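PDB 3GW2: possible transcriptional regulatory arsR-family protein, which probably binds DNA as a winged helix-turn-helix regulator and belongs to a regulatory network that coordinates tolerance to the antitubercular drug bedaquiline. Local coordinates for residues Val68-Arg71 against Arg76-Tyr79; Leu28-Leu33 against Gln60-Gly65. One frame throughout, in Å; residues are numbered along the deposited sequence.

Contact 1 of 2, residues Val68-Arg71 against Arg76-Tyr79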
# COMPACT_ATOMS: atom_id res chain seq x y z
N VAL A 68 9.19 -6.60 5.77
CA VAL A 68 9.82 -7.77 6.37
C VAL A 68 11.29 -7.47 6.69
O VAL A 68 11.88 -6.54 6.12
CB VAL A 68 9.73 -9.03 5.45
CG1 VAL A 68 8.28 -9.48 5.27
CG2 VAL A 68 10.41 -8.78 4.09
N GLU A 69 11.87 -8.24 7.61
CA GLU A 69 13.31 -8.21 7.84
C GLU A 69 13.86 -9.61 7.64
O GLU A 69 13.11 -10.58 7.67
CB GLU A 69 13.65 -7.70 9.24
CG GLU A 69 13.13 -6.29 9.48
CD GLU A 69 14.20 -5.33 9.95
OE1 GLU A 69 15.22 -5.80 10.51
OE2 GLU A 69 14.01 -4.10 9.76
N ALA A 70 15.17 -9.70 7.42
CA ALA A 70 15.83 -10.95 7.09
C ALA A 70 17.06 -11.16 7.96
O ALA A 70 17.70 -10.21 8.40
CB ALA A 70 16.22 -10.97 5.63
N ARG A 71 17.37 -12.43 8.22
CA ARG A 71 18.63 -12.80 8.83
C ARG A 71 19.16 -14.04 8.14
O ARG A 71 18.39 -14.87 7.64
CB ARG A 71 18.48 -13.03 10.34
CG ARG A 71 17.53 -14.14 10.72
CD ARG A 71 17.48 -14.35 12.23
NE ARG A 71 16.65 -15.52 12.51
CZ ARG A 71 17.11 -16.77 12.63
NH1 ARG A 71 18.42 -17.02 12.51
NH2 ARG A 71 16.26 -17.76 12.86
N ARG A 76 20.89 -20.75 4.94
CA ARG A 76 19.48 -20.36 4.92
C ARG A 76 19.30 -18.89 5.24
O ARG A 76 20.19 -18.27 5.83
CB ARG A 76 18.67 -21.19 5.91
CG ARG A 76 18.99 -22.67 5.84
CD ARG A 76 17.80 -23.54 6.20
NE ARG A 76 17.99 -24.88 5.66
CZ ARG A 76 17.75 -25.21 4.39
NH1 ARG A 76 17.31 -24.30 3.53
NH2 ARG A 76 17.95 -26.46 3.98
N GLN A 77 18.14 -18.36 4.86
CA GLN A 77 17.76 -17.00 5.15
C GLN A 77 16.35 -17.04 5.76
O GLN A 77 15.45 -17.71 5.22
CB GLN A 77 17.75 -16.21 3.85
CG GLN A 77 18.47 -14.88 3.89
CD GLN A 77 18.27 -14.09 2.62
OE1 GLN A 77 17.71 -14.58 1.63
NE2 GLN A 77 18.73 -12.84 2.62
N TYR A 78 16.16 -16.36 6.88
CA TYR A 78 14.88 -16.34 7.57
C TYR A 78 14.27 -14.94 7.49
O TYR A 78 14.93 -13.95 7.79
CB TYR A 78 15.04 -16.78 9.03
CG TYR A 78 15.48 -18.22 9.18
CD1 TYR A 78 14.55 -19.24 9.36
CD2 TYR A 78 16.83 -18.57 9.14
CE1 TYR A 78 14.95 -20.58 9.49
CE2 TYR A 78 17.25 -19.90 9.26
CZ TYR A 78 16.30 -20.90 9.43
OH TYR A 78 16.71 -22.21 9.56
N TYR A 79 13.01 -14.88 7.09
CA TYR A 79 12.30 -13.61 6.96
C TYR A 79 11.19 -13.52 7.99
O TYR A 79 10.57 -14.54 8.32
CB TYR A 79 11.68 -13.48 5.57
CG TYR A 79 12.62 -12.98 4.50
CD1 TYR A 79 12.62 -11.63 4.13
CD2 TYR A 79 13.52 -13.84 3.87
CE1 TYR A 79 13.48 -11.15 3.15
CE2 TYR A 79 14.38 -13.37 2.87
CZ TYR A 79 14.35 -12.02 2.52
OH TYR A 79 15.18 -11.52 1.55
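Arg71 and Tyr78 form an antiparallel hydrogen-bonded pair, joined by two backbone bonds: Arg71 N to Tyr78 O at 2.9 Å and Tyr78 N to Arg71 O at 2.8 Å. Next to them, Ala70 and Tyr79 make a non-hydrogen-bonded pair, where the alpha carbons come closer. The two strands form a beta hairpin, the wing of the winged helix-turn-helix fold.

The packing is tightest on the face that carries Val68, Ala70 and Tyr79. The methyl CB of Ala70 sits over one face of the Tyr79 ring, a CH-pi contact 3.8 Å from its centroid; so small a group lets the strands approach while still covering the ring. Val68 meets the same ring at its edge, CG2 to Tyr79 CD1 at 3.6 Å. Leu59 and Leu62 of helix 52-64 touch these side chains and help to bury Val68 and Tyr79.

The other face is looser and more polar. With CG of Arg71 between the backbone N and the carbonyl carbon (chi1 62°) and the chain extended from there, the guanidinium is carried across to the neighbouring strand, where it lies flat on Tyr78. Their planes are 3° apart, in an offset stack with Arg71 NH2 3.8 Å from Tyr78 CG. Glu38 and Glu73, both outside the two segments, form salt bridges with NH2 and NH1. Arginine suits this partly exposed place because its flat cation can stack by a face while its N-H groups donate to carboxylates.

The flat stack, probably with a cation-pi component, thus suits a face near water, while apolar contact joins the other face to helix 52-64.

Contact 2 of 2, residues Leu28-Leu33 against Gln60-Gly65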
# COMPACT_ATOMS: atom_id res chain seq x y z
N LEU A 28 1.22 -10.97 -1.14
CA LEU A 28 0.55 -10.79 0.15
C LEU A 28 0.33 -12.10 0.94
O LEU A 28 0.18 -12.09 2.17
CB LEU A 28 -0.78 -10.07 -0.05
CG LEU A 28 -0.80 -8.52 -0.10
CD1 LEU A 28 0.52 -7.93 -0.52
CD2 LEU A 28 -1.90 -8.06 -1.00
N GLN A 29 0.29 -13.22 0.22
CA GLN A 29 0.24 -14.55 0.85
C GLN A 29 1.42 -14.76 1.78
O GLN A 29 1.27 -15.31 2.86
CB GLN A 29 0.20 -15.65 -0.21
CG GLN A 29 -1.05 -15.60 -1.08
CD GLN A 29 -1.08 -16.68 -2.14
OE1 GLN A 29 -1.77 -16.55 -3.15
NE2 GLN A 29 -0.34 -17.76 -1.91
N ILE A 30 2.59 -14.29 1.36
CA ILE A 30 3.79 -14.33 2.20
C ILE A 30 3.55 -13.67 3.54
O ILE A 30 3.93 -14.20 4.58
CB ILE A 30 5.01 -13.69 1.50
CG1 ILE A 30 5.43 -14.53 0.28
CG2 ILE A 30 6.17 -13.55 2.50
CD1 ILE A 30 6.46 -13.86 -0.65
N LEU A 31 2.88 -12.51 3.52
CA LEU A 31 2.60 -11.77 4.76
C LEU A 31 1.68 -12.55 5.69
O LEU A 31 1.94 -12.62 6.89
CB LEU A 31 2.05 -10.37 4.44
CG LEU A 31 3.06 -9.39 3.84
CD1 LEU A 31 2.39 -8.05 3.54
CD2 LEU A 31 4.25 -9.18 4.77
N ASP A 32 0.63 -13.16 5.13
CA ASP A 32 -0.26 -14.02 5.93
C ASP A 32 0.49 -15.20 6.52
O ASP A 32 0.25 -15.59 7.66
CB ASP A 32 -1.43 -14.53 5.09
CG ASP A 32 -2.72 -13.78 5.40
OD1 ASP A 32 -3.12 -13.72 6.58
OD2 ASP A 32 -3.33 -13.24 4.46
N LEU A 33 1.42 -15.74 5.74
CA LEU A 33 2.22 -16.88 6.18
C LEU A 33 3.16 -16.53 7.33
O LEU A 33 3.33 -17.31 8.27
CB LEU A 33 3.02 -17.46 5.01
CG LEU A 33 3.76 -18.75 5.29
CD1 LEU A 33 2.80 -19.93 5.48
CD2 LEU A 33 4.76 -19.01 4.19
N GLN A 60 12.37 -9.81 -1.46
CA GLN A 60 13.07 -8.55 -1.72
C GLN A 60 12.12 -7.36 -1.88
O GLN A 60 12.38 -6.28 -1.34
CB GLN A 60 13.95 -8.66 -2.96
CG GLN A 60 15.42 -8.84 -2.67
CD GLN A 60 15.74 -10.10 -1.90
OE1 GLN A 60 16.02 -10.04 -0.70
NE2 GLN A 60 15.73 -11.24 -2.59
N ALA A 61 11.03 -7.57 -2.62
CA ALA A 61 10.03 -6.53 -2.81
C ALA A 61 9.41 -6.12 -1.48
O ALA A 61 9.26 -4.93 -1.20
CB ALA A 61 8.96 -6.97 -3.80
N LEU A 62 9.08 -7.10 -0.64
CA LEU A 62 8.58 -6.83 0.72
C LEU A 62 9.59 -6.09 1.58
O LEU A 62 9.24 -5.15 2.31
CB LEU A 62 8.11 -8.12 1.40
CG LEU A 62 6.87 -8.76 0.76
CD1 LEU A 62 6.63 -10.13 1.36
CD2 LEU A 62 5.64 -7.86 0.93
N LYS A 63 10.85 -6.50 1.49
CA LYS A 63 11.95 -5.89 2.24
C LYS A 63 12.19 -4.42 1.85
O LYS A 63 12.37 -3.57 2.72
CB LYS A 63 13.23 -6.70 2.04
CG LYS A 63 14.31 -6.52 3.11
CD LYS A 63 15.51 -7.38 2.71
CE LYS A 63 16.67 -7.30 3.69
NZ LYS A 63 17.37 -5.98 3.65
N SER A 64 12.16 -4.11 0.55
CA SER A 64 12.33 -2.73 0.07
C SER A 64 11.22 -1.81 0.56
O SER A 64 11.41 -0.61 0.68
CB SER A 64 12.39 -2.67 -1.45
OG SER A 64 13.41 -3.52 -1.95
N GLY A 65 10.05 -2.39 0.82
CA GLY A 65 8.93 -1.63 1.35
C GLY A 65 8.92 -1.60 2.87
O GLY A 65 7.99 -1.06 3.47
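The carbonyl oxygen of Gln60, in the helix that presents Leu62 to Ile30 and Leu31, is gripped twice by Ser64. Ser64 N reaches Gln60 O at 2.9 Å in the ordinary helical bond, and Ser64 OG reaches Gln60 O at 3.0 Å from the opposite face of the carbonyl plane. A serine suits this exposed last turn, since its short hydroxyl can bend back onto the chain.

Across the contact no polar atom takes part. Leu62 points at helix 27-34 and divides its two methyls between neighbouring residues: Leu62 CD1 lies 3.6 Å from Ile30 CG2, and Leu62 CD2 is 4.2 Å from Leu31 CD1. Ile30 brings up CG2, the branch anti to its backbone N, while CG1 takes the place beside that nitrogen. The segment 60-65 ends the helix-turn-helix motif, in which helix 52-64 would be the recognition helix of the winged-helix fold, and helix 27-34 packs against its C-terminal part in the buried centre of the domain. Branched aliphatic residues suit this buried seam because each offers methyls in more than one direction. Leu31 and Leu62 lie alongside one another, their chains running in opposite senses, more loosely than Leu62 meets Ile30. Val68 touches both leucines, Ile44 and Leu59 touch Ile30, and Phe90 of helix 84-98 packs on Leu31.

Contact 2 lies near the centre of the chain and buries every side chain that touches across it, whereas contact 1, some 11 Å away between centres, runs out toward the surface along the wing. Their chemistry follows: aliphatic branches alone join the two helices, while the hairpin adds backbone bonds, aromatic faces and charges. The two are nevertheless continuous, because helix 52-64 leads along the chain into strand 68-73. Val68 belongs to both neighbourhoods, with Val68 CG2 3.6 Å from Leu62 CB and Val68 CG1 4.1 Å from Leu31 CD2. The apolar face of the hairpin therefore extends the helical core, and its stacked, ion-paired face belongs to the periphery.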